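Local coordinates for fatty Acyl-Adenylate Ligase (Escherichia coli, PDB 3PBK), which belongs to the AMP-binding enzyme family of the ANL clan and holds 5'-O-[(S)-(dodecanoyloxy)(hydroxy)phosphoryl]adenosine in this structure, at residues A[326-338]-A[345-357]. Numbering follows the deposited sequence.
Sequences NFDNKTFMPCYGL and VSFSDEASGVVVN. With 1ZZ (5'-O-[(S)-(dodecanoyloxy)(hydroxy)phosphoryl]adenosine), chain C.
The beta hairpin of strands 332-337 and 344-347 lines the pocket of 1ZZ, with Tyr336 and Ser346 as its antiparallel hydrogen-bonded pair. Tyr336 N donates to Ser346 O at 2.9 Å and nearly straight (168°). Tyr336 O accepts from both Ser346 N and Val345 N, because Val345 and Ser346 together face Tyr336 in a classic beta bulge. The Tyr336 ring, swung out with CG anti to the backbone N (chi1 170°), runs alongside Val345, and Val345 CG1 lies 3.6 Å from Tyr336 CD2. Ser346 OG sits at the ring edge and is hydrogen-bonded to Cys386 O, and Tyr336 OH to Asp444 OD2. Tyr336 CD1 comes within 3.6 Å of N2 of 1ZZ, whose N5 donates to Cys335 O (3.0 Å). Cys335 and Phe347 form the non-hydrogen-bonded pair. On their face of the sheet, Cys335 CB lies 3.6 Å from Phe347 CD2, the selenium of Met333, a selenomethionine, lies obliquely beside the Phe347 ring in a Met-aromatic contact, and C5 of the acyl chain meets that ring's edge. Ser348 N donates to Pro334 O (2.8 Å), and Gly353 N reaches Lys330 O from above the carbonyl plane. Strand 302-305 runs parallel to strand 332-337 on the side away from 344-347. The adenine lies on the Tyr336 side of the hairpin and the acyl chain on the Cys335 and Phe347 side, in the ligand pocket of this ANL-clan AMP-binding enzyme fold.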
ATOM      1  N   ASN A 326       8.276  12.567  23.229  1.00 26.24           N
ATOM      2  CA  ASN A 326       6.829  12.585  23.460  1.00 25.96           C
ATOM      3  C   ASN A 326       5.965  11.850  22.462  1.00 24.95           C
ATOM      4  O   ASN A 326       4.845  12.274  22.198  1.00 25.29           O
ATOM      5  CB  ASN A 326       6.302  14.010  23.610  1.00 25.68           C
ATOM      6  CG  ASN A 326       6.801  14.665  24.852  1.00 26.27           C
ATOM      7  OD1 ASN A 326       7.956  15.097  24.909  1.00 28.61           O
ATOM      8  ND2 ASN A 326       5.951  14.731  25.878  1.00 25.76           N
ATOM      9  N   PHE A 327       6.464  10.751  21.916  1.00 24.14           N
ATOM     10  CA  PHE A 327       5.596   9.870  21.155  1.00 22.99           C
ATOM     11  C   PHE A 327       4.786   8.971  22.097  1.00 22.75           C
ATOM     12  O   PHE A 327       5.346   8.171  22.849  1.00 23.31           O
ATOM     13  CB  PHE A 327       6.398   9.023  20.171  1.00 22.66           C
ATOM     14  CG  PHE A 327       5.560   8.042  19.411  1.00 22.24           C
ATOM     15  CD1 PHE A 327       4.798   8.456  18.328  1.00 21.94           C
ATOM     16  CD2 PHE A 327       5.513   6.708  19.790  1.00 21.81           C
ATOM     17  CE1 PHE A 327       4.016   7.556  17.632  1.00 21.10           C
ATOM     18  CE2 PHE A 327       4.730   5.802  19.098  1.00 20.98           C
ATOM     19  CZ  PHE A 327       3.983   6.224  18.024  1.00 20.86           C
ATOM     20  N   ASP A 328       3.464   9.109  22.068  1.00 21.95           N
ATOM     21  CA  ASP A 328       2.603   8.228  22.845  1.00 21.51           C
ATOM     22  C   ASP A 328       2.359   6.937  22.063  1.00 21.47           C
ATOM     23  O   ASP A 328       1.830   6.967  20.954  1.00 21.53           O
ATOM     24  CB  ASP A 328       1.278   8.928  23.166  1.00 20.96           C
ATOM     25  CG  ASP A 328       0.363   8.089  24.057  1.00 22.20           C
ATOM     26  OD1 ASP A 328       0.814   7.043  24.590  1.00 22.67           O
ATOM     27  OD2 ASP A 328      -0.813   8.483  24.227  1.00 22.37           O
ATOM     28  N   ASN A 329       2.745   5.801  22.626  1.00 20.63           N
ATOM     29  CA  ASN A 329       2.540   4.551  21.919  1.00 20.17           C
ATOM     30  C   ASN A 329       1.073   4.169  21.780  1.00 20.35           C
ATOM     31  O   ASN A 329       0.741   3.269  21.016  1.00 20.04           O
ATOM     32  CB  ASN A 329       3.326   3.416  22.574  1.00 21.23           C
ATOM     33  CG  ASN A 329       2.677   2.902  23.848  1.00 21.15           C
ATOM     34  OD1 ASN A 329       1.531   2.438  23.844  1.00 21.06           O
ATOM     35  ND2 ASN A 329       3.423   2.958  24.945  1.00 21.68           N
ATOM     36  N   LYS A 330       0.195   4.842  22.520  1.00 20.41           N
ATOM     37  CA  LYS A 330      -1.232   4.553  22.436  1.00 20.36           C
ATOM     38  C   LYS A 330      -1.795   5.100  21.143  1.00 20.58           C
ATOM     39  O   LYS A 330      -2.939   4.795  20.777  1.00 20.83           O
ATOM     40  CB  LYS A 330      -2.000   5.172  23.604  1.00 21.80           C
ATOM     41  CG  LYS A 330      -1.925   4.394  24.903  1.00 22.69           C
ATOM     42  CD  LYS A 330      -2.454   2.980  24.745  1.00 22.91           C
ATOM     43  CE  LYS A 330      -1.979   2.096  25.901  1.00 25.12           C
ATOM     44  NZ  LYS A 330      -2.444   0.676  25.796  1.00 26.68           N
ATOM     45  N   THR A 331      -0.994   5.921  20.465  1.00 20.60           N
ATOM     46  CA  THR A 331      -1.405   6.556  19.211  1.00 20.20           C
ATOM     47  C   THR A 331      -1.266   5.594  18.044  1.00 19.18           C
ATOM     48  O   THR A 331      -1.711   5.892  16.942  1.00 18.88           O
ATOM     49  CB  THR A 331      -0.593   7.843  18.901  1.00 20.36           C
ATOM     50  OG1 THR A 331       0.781   7.508  18.682  1.00 20.79           O
ATOM     51  CG2 THR A 331      -0.685   8.839  20.047  1.00 20.28           C
ATOM     52  N   PHE A 332      -0.639   4.448  18.302  1.00 19.27           N
ATOM     53  CA  PHE A 332      -0.494   3.385  17.308  1.00 19.03           C
ATOM     54  C   PHE A 332      -1.830   2.806  16.888  1.00 19.00           C
ATOM     55  O   PHE A 332      -2.653   2.418  17.722  1.00 19.09           O
ATOM     56  CB  PHE A 332       0.382   2.246  17.831  1.00 18.89           C
ATOM     57  CG  PHE A 332       1.839   2.410  17.517  1.00 19.84           C
ATOM     58  CD1 PHE A 332       2.245   2.874  16.274  1.00 19.65           C
ATOM     59  CD2 PHE A 332       2.807   2.092  18.460  1.00 19.88           C
ATOM     60  CE1 PHE A 332       3.591   3.027  15.977  1.00 19.82           C
ATOM     61  CE2 PHE A 332       4.151   2.240  18.175  1.00 20.30           C
ATOM     62  CZ  PHE A 332       4.547   2.708  16.930  1.00 20.78           C
HETATM   63  N   MSE A 333      -2.038   2.736  15.582  1.00 18.72           N
HETATM   64  CA  MSE A 333      -3.236   2.109  15.071  1.00 18.38           C
HETATM   65  C   MSE A 333      -2.931   1.153  13.938  1.00 17.24           C
HETATM   66  O   MSE A 333      -2.841   1.551  12.781  1.00 17.62           O
HETATM   67  CB  MSE A 333      -4.264   3.149  14.642  1.00 18.87           C
HETATM   68  CG  MSE A 333      -5.689   2.611  14.734  1.00 20.84           C
HETATM   69 SE   MSE A 333      -7.067   3.838  14.086  1.00 37.59          SE
HETATM   70  CE  MSE A 333      -6.487   3.913  12.233  1.00 20.54           C
ATOM     71  N   PRO A 334      -2.755  -0.121  14.274  1.00 16.13           N
ATOM     72  CA  PRO A 334      -2.627  -1.133  13.236  1.00 16.78           C
ATOM     73  C   PRO A 334      -3.920  -1.221  12.445  1.00 16.62           C
ATOM     74  O   PRO A 334      -4.997  -1.202  13.034  1.00 16.46           O
ATOM     75  CB  PRO A 334      -2.403  -2.415  14.035  1.00 16.66           C
ATOM     76  CG  PRO A 334      -1.819  -1.959  15.316  1.00 16.13           C
ATOM     77  CD  PRO A 334      -2.515  -0.671  15.612  1.00 16.78           C
ATOM     78  N   CYS A 335      -3.804  -1.316  11.125  1.00 16.87           N
ATOM     79  CA  CYS A 335      -4.964  -1.414  10.246  1.00 16.83           C
ATOM     80  C   CYS A 335      -4.702  -2.318   9.035  1.00 16.08           C
ATOM     81  O   CYS A 335      -3.557  -2.610   8.707  1.00 16.48           O
ATOM     82  CB  CYS A 335      -5.354  -0.027   9.771  1.00 17.01           C
ATOM     83  SG  CYS A 335      -4.072   0.716   8.791  1.00 16.32           S
ATOM     84  N   TYR A 336      -5.775  -2.744   8.376  1.00 15.36           N
ATOM     85  CA  TYR A 336      -5.697  -3.703   7.281  1.00 15.45           C
ATOM     86  C   TYR A 336      -6.497  -3.234   6.072  1.00 16.26           C
ATOM     87  O   TYR A 336      -7.534  -2.585   6.220  1.00 16.02           O
ATOM     88  CB  TYR A 336      -6.254  -5.032   7.750  1.00 15.03           C
ATOM     89  CG  TYR A 336      -6.452  -6.062   6.671  1.00 15.11           C
ATOM     90  CD1 TYR A 336      -5.392  -6.492   5.887  1.00 16.03           C
ATOM     91  CD2 TYR A 336      -7.692  -6.641   6.468  1.00 14.58           C
ATOM     92  CE1 TYR A 336      -5.564  -7.450   4.919  1.00 15.65           C
ATOM     93  CE2 TYR A 336      -7.874  -7.605   5.504  1.00 14.69           C
ATOM     94  CZ  TYR A 336      -6.805  -8.004   4.734  1.00 14.95           C
ATOM     95  OH  TYR A 336      -6.989  -8.956   3.775  1.00 14.94           O
ATOM     96  N   GLY A 337      -6.024  -3.566   4.874  1.00 16.65           N
ATOM     97  CA  GLY A 337      -6.717  -3.181   3.655  1.00 16.76           C
ATOM     98  C   GLY A 337      -6.140  -3.793   2.393  1.00 18.18           C
ATOM     99  O   GLY A 337      -5.152  -4.517   2.444  1.00 18.79           O
ATOM    100  N   LEU A 338      -6.779  -3.519   1.262  1.00 18.75           N
ATOM    101  CA  LEU A 338      -6.237  -3.871  -0.047  1.00 19.21           C
ATOM    102  C   LEU A 338      -6.903  -3.015  -1.102  1.00 18.96           C
ATOM    103  O   LEU A 338      -7.872  -2.325  -0.815  1.00 17.98           O
ATOM    104  CB  LEU A 338      -6.412  -5.355  -0.367  1.00 18.26           C
ATOM    105  CG  LEU A 338      -7.799  -5.975  -0.382  1.00 17.58           C
ATOM    106  CD1 LEU A 338      -7.703  -7.418  -0.846  1.00 17.05           C
ATOM    107  CD2 LEU A 338      -8.451  -5.893   0.994  1.00 17.23           C
ATOM    108  N   VAL A 345     -10.054  -1.850   5.249  1.00 14.99           N
ATOM    109  CA  VAL A 345     -10.960  -2.942   5.596  1.00 14.02           C
ATOM    110  C   VAL A 345     -11.208  -2.995   7.105  1.00 14.24           C
ATOM    111  O   VAL A 345     -12.301  -3.338   7.553  1.00 14.57           O
ATOM    112  CB  VAL A 345     -10.435  -4.307   5.090  1.00 14.13           C
ATOM    113  CG1 VAL A 345     -11.070  -5.440   5.855  1.00 13.91           C
ATOM    114  CG2 VAL A 345     -10.699  -4.467   3.610  1.00 14.56           C
ATOM    115  N   SER A 346     -10.194  -2.649   7.890  1.00 14.89           N
ATOM    116  CA  SER A 346     -10.347  -2.614   9.335  1.00 14.46           C
ATOM    117  C   SER A 346      -9.269  -1.788  10.000  1.00 15.35           C
ATOM    118  O   SER A 346      -8.187  -1.603   9.459  1.00 15.15           O
ATOM    119  CB  SER A 346     -10.345  -4.020   9.914  1.00 14.65           C
ATOM    120  OG  SER A 346      -9.135  -4.675   9.629  1.00 14.27           O
ATOM    121  N   PHE A 347      -9.590  -1.295  11.187  1.00 16.11           N
ATOM    122  CA  PHE A 347      -8.692  -0.465  11.965  1.00 16.42           C
ATOM    123  C   PHE A 347      -8.756  -0.938  13.403  1.00 16.92           C
ATOM    124  O   PHE A 347      -9.816  -1.330  13.878  1.00 17.22           O
ATOM    125  CB  PHE A 347      -9.141   0.994  11.908  1.00 17.52           C
ATOM    126  CG  PHE A 347      -9.093   1.603  10.527  1.00 17.67           C
ATOM    127  CD1 PHE A 347     -10.149   1.454   9.652  1.00 16.77           C
ATOM    128  CD2 PHE A 347      -7.997   2.342  10.115  1.00 18.02           C
ATOM    129  CE1 PHE A 347     -10.110   2.025   8.390  1.00 16.94           C
ATOM    130  CE2 PHE A 347      -7.953   2.918   8.851  1.00 17.08           C
ATOM    131  CZ  PHE A 347      -9.014   2.760   7.988  1.00 16.63           C
ATOM    132  N   SER A 348      -7.625  -0.916  14.099  1.00 17.95           N
ATOM    133  CA  SER A 348      -7.620  -1.204  15.525  1.00 17.88           C
ATOM    134  C   SER A 348      -8.406  -0.103  16.243  1.00 19.21           C
ATOM    135  O   SER A 348      -8.657   0.969  15.678  1.00 18.42           O
ATOM    136  CB  SER A 348      -6.191  -1.297  16.057  1.00 17.80           C
ATOM    137  OG  SER A 348      -6.157  -1.889  17.347  1.00 18.19           O
ATOM    138  N   ASP A 349      -8.806  -0.370  17.482  1.00 19.19           N
ATOM    139  CA  ASP A 349      -9.637   0.574  18.211  1.00 19.03           C
ATOM    140  C   ASP A 349      -8.943   1.926  18.382  1.00 20.97           C
ATOM    141  O   ASP A 349      -7.718   2.047  18.217  1.00 21.59           O
ATOM    142  CB  ASP A 349     -10.048  -0.001  19.561  1.00 19.38           C
ATOM    143  CG  ASP A 349     -11.057  -1.146  19.434  1.00 20.09           C
ATOM    144  OD1 ASP A 349     -11.916  -1.102  18.521  1.00 19.32           O
ATOM    145  OD2 ASP A 349     -10.995  -2.087  20.263  1.00 19.24           O
ATOM    146  N   GLU A 350      -9.740   2.948  18.688  1.00 21.40           N
ATOM    147  CA  GLU A 350      -9.240   4.296  18.911  1.00 20.27           C
ATOM    148  C   GLU A 350      -8.408   4.254  20.179  1.00 20.35           C
ATOM    149  O   GLU A 350      -8.736   3.522  21.115  1.00 19.87           O
ATOM    150  CB  GLU A 350     -10.422   5.250  19.071  1.00 21.58           C
ATOM    151  CG  GLU A 350     -10.198   6.660  18.551  1.00 23.90           C
ATOM    152  CD  GLU A 350     -11.470   7.533  18.606  1.00 26.42           C
ATOM    153  OE1 GLU A 350     -12.504   7.081  19.175  1.00 23.45           O
ATOM    154  OE2 GLU A 350     -11.423   8.678  18.074  1.00 27.20           O
ATOM    155  N   ALA A 351      -7.315   5.008  20.198  1.00 21.55           N
ATOM    156  CA  ALA A 351      -6.405   5.049  21.359  1.00 22.13           C
ATOM    157  C   ALA A 351      -6.032   3.675  21.952  1.00 21.68           C
ATOM    158  O   ALA A 351      -5.986   3.504  23.173  1.00 21.65           O
ATOM    159  CB  ALA A 351      -6.977   5.960  22.448  1.00 20.74           C
ATOM    160  N   SER A 352      -5.742   2.713  21.085  1.00 21.33           N
ATOM    161  CA  SER A 352      -5.575   1.327  21.509  1.00 20.98           C
ATOM    162  C   SER A 352      -4.119   0.951  21.777  1.00 20.31           C
ATOM    163  O   SER A 352      -3.827   0.049  22.566  1.00 19.97           O
ATOM    164  CB  SER A 352      -6.172   0.373  20.455  1.00 20.73           C
ATOM    165  OG  SER A 352      -5.573   0.547  19.169  1.00 20.32           O
ATOM    166  N   GLY A 353      -3.206   1.646  21.115  1.00 19.98           N
ATOM    167  CA  GLY A 353      -1.857   1.139  20.991  1.00 19.54           C
ATOM    168  C   GLY A 353      -1.943  -0.158  20.206  1.00 18.17           C
ATOM    169  O   GLY A 353      -3.030  -0.561  19.797  1.00 18.54           O
ATOM    170  N   VAL A 354      -0.809  -0.809  19.985  1.00 17.21           N
ATOM    171  CA  VAL A 354      -0.803  -2.105  19.328  1.00 15.93           C
ATOM    172  C   VAL A 354      -1.372  -3.147  20.281  1.00 15.38           C
ATOM    173  O   VAL A 354      -0.943  -3.249  21.417  1.00 16.05           O
ATOM    174  CB  VAL A 354       0.625  -2.517  18.924  1.00 16.16           C
ATOM    175  CG1 VAL A 354       0.638  -3.917  18.318  1.00 15.11           C
ATOM    176  CG2 VAL A 354       1.216  -1.499  17.963  1.00 16.90           C
ATOM    177  N   VAL A 355      -2.349  -3.912  19.822  1.00 15.30           N
ATOM    178  CA  VAL A 355      -2.887  -5.012  20.612  1.00 14.30           C
ATOM    179  C   VAL A 355      -2.497  -6.338  19.955  1.00 13.85           C
ATOM    180  O   VAL A 355      -2.659  -6.512  18.747  1.00 13.46           O
ATOM    181  CB  VAL A 355      -4.407  -4.926  20.698  1.00 14.40           C
ATOM    182  CG1 VAL A 355      -4.955  -6.159  21.373  1.00 14.23           C
ATOM    183  CG2 VAL A 355      -4.829  -3.652  21.406  1.00 14.18           C
ATOM    184  N   VAL A 356      -1.973  -7.271  20.737  1.00 14.29           N
ATOM    185  CA  VAL A 356      -1.435  -8.504  20.166  1.00 14.03           C
ATOM    186  C   VAL A 356      -2.172  -9.733  20.667  1.00 13.96           C
ATOM    187  O   VAL A 356      -2.739  -9.722  21.762  1.00 14.34           O
ATOM    188  CB  VAL A 356       0.065  -8.681  20.494  1.00 12.94           C
ATOM    189  CG1 VAL A 356       0.874  -7.541  19.924  1.00 13.25           C
ATOM    190  CG2 VAL A 356       0.261  -8.774  21.986  1.00 12.32           C
ATOM    191  N   ASN A 357      -2.173 -10.779  19.848  1.00 13.44           N
ATOM    192  CA  ASN A 357      -2.601 -12.093  20.289  1.00 14.48           C
ATOM    193  C   ASN A 357      -1.487 -13.114  20.078  1.00 15.15           C
ATOM    194  O   ASN A 357      -1.007 -13.298  18.957  1.00 14.96           O
ATOM    195  CB  ASN A 357      -3.862 -12.543  19.557  1.00 14.97           C
ATOM    196  CG  ASN A 357      -4.429 -13.841  20.125  1.00 15.75           C
ATOM    197  OD1 ASN A 357      -4.322 -14.907  19.511  1.00 16.09           O
ATOM    198  ND2 ASN A 357      -5.011 -13.760  21.321  1.00 15.81           N
TER
HETATM  199  P   1ZZ C   1      -2.545  -2.908  -1.365  1.00 26.52           P
HETATM  200  C1  1ZZ C   1      -6.101   9.196   6.482  1.00 17.34           C
HETATM  201  N1  1ZZ C   1      -1.750  -6.341   3.824  1.00 22.26           N
HETATM  202  O1  1ZZ C   1      -1.701  -1.603   1.589  1.00 25.44           O
HETATM  203  C2  1ZZ C   1      -6.517   7.785   6.163  1.00 15.47           C
HETATM  204  N2  1ZZ C   1      -2.304  -4.816   5.335  1.00 20.15           N
HETATM  205  O2  1ZZ C   1      -3.049  -1.743  -0.311  1.00 25.21           O
HETATM  206  C3  1ZZ C   1      -5.418   6.760   5.897  1.00 16.00           C
HETATM  207  N3  1ZZ C   1      -1.028  -8.099   5.531  1.00 21.20           N
HETATM  208  O3  1ZZ C   1      -3.627  -3.518  -2.359  1.00 23.68           O
HETATM  209  C4  1ZZ C   1      -5.912   5.307   5.772  1.00 15.93           C
HETATM  210  N4  1ZZ C   1      -1.227  -7.422   7.740  1.00 21.68           N
HETATM  211  O4  1ZZ C   1      -1.526  -2.443  -2.161  1.00 28.96           O
HETATM  212  C5  1ZZ C   1      -4.973   4.106   5.931  1.00 15.37           C
HETATM  213  N5  1ZZ C   1      -2.093  -5.202   8.249  1.00 18.40           N
HETATM  214  O5  1ZZ C   1      -2.018  -4.141  -0.498  1.00 25.00           O
HETATM  215  C6  1ZZ C   1      -5.470   2.896   5.183  1.00 15.04           C
HETATM  216  O6  1ZZ C   1      -1.685  -5.955   1.591  1.00 24.70           O
HETATM  217  C7  1ZZ C   1      -5.252   1.505   5.721  1.00 16.79           C
HETATM  218  O7  1ZZ C   1      -2.229  -9.430   1.935  1.00 23.83           O
HETATM  219  C8  1ZZ C   1      -5.123   0.388   4.710  1.00 17.20           C
HETATM  220  O8  1ZZ C   1      -4.465  -8.063   0.793  1.00 20.04           O
HETATM  221  C9  1ZZ C   1      -3.886  -0.522   4.732  1.00 18.91           C
HETATM  222  C10 1ZZ C   1      -3.141  -0.834   3.459  1.00 21.16           C
HETATM  223  C11 1ZZ C   1      -3.707  -1.022   2.120  1.00 21.86           C
HETATM  224  C12 1ZZ C   1      -2.804  -1.623   1.150  1.00 24.75           C
HETATM  225  C13 1ZZ C   1      -2.907  -5.224  -0.395  1.00 23.61           C
HETATM  226  C14 1ZZ C   1      -2.478  -6.410   0.478  1.00 22.44           C
HETATM  227  C15 1ZZ C   1      -3.431  -7.298   1.300  1.00 21.35           C
HETATM  228  C16 1ZZ C   1      -2.458  -8.055   2.103  1.00 23.43           C
HETATM  229  C17 1ZZ C   1      -1.495  -6.998   2.522  1.00 24.49           C
HETATM  230  C18 1ZZ C   1      -2.228  -5.109   3.990  1.00 21.80           C
HETATM  231  C19 1ZZ C   1      -1.855  -5.952   6.011  1.00 20.43           C
HETATM  232  C20 1ZZ C   1      -1.512  -6.865   5.137  1.00 20.85           C
HETATM  233  C21 1ZZ C   1      -0.896  -8.330   6.862  1.00 21.86           C
HETATM  234  C22 1ZZ C   1      -1.722  -6.182   7.308  1.00 20.27           C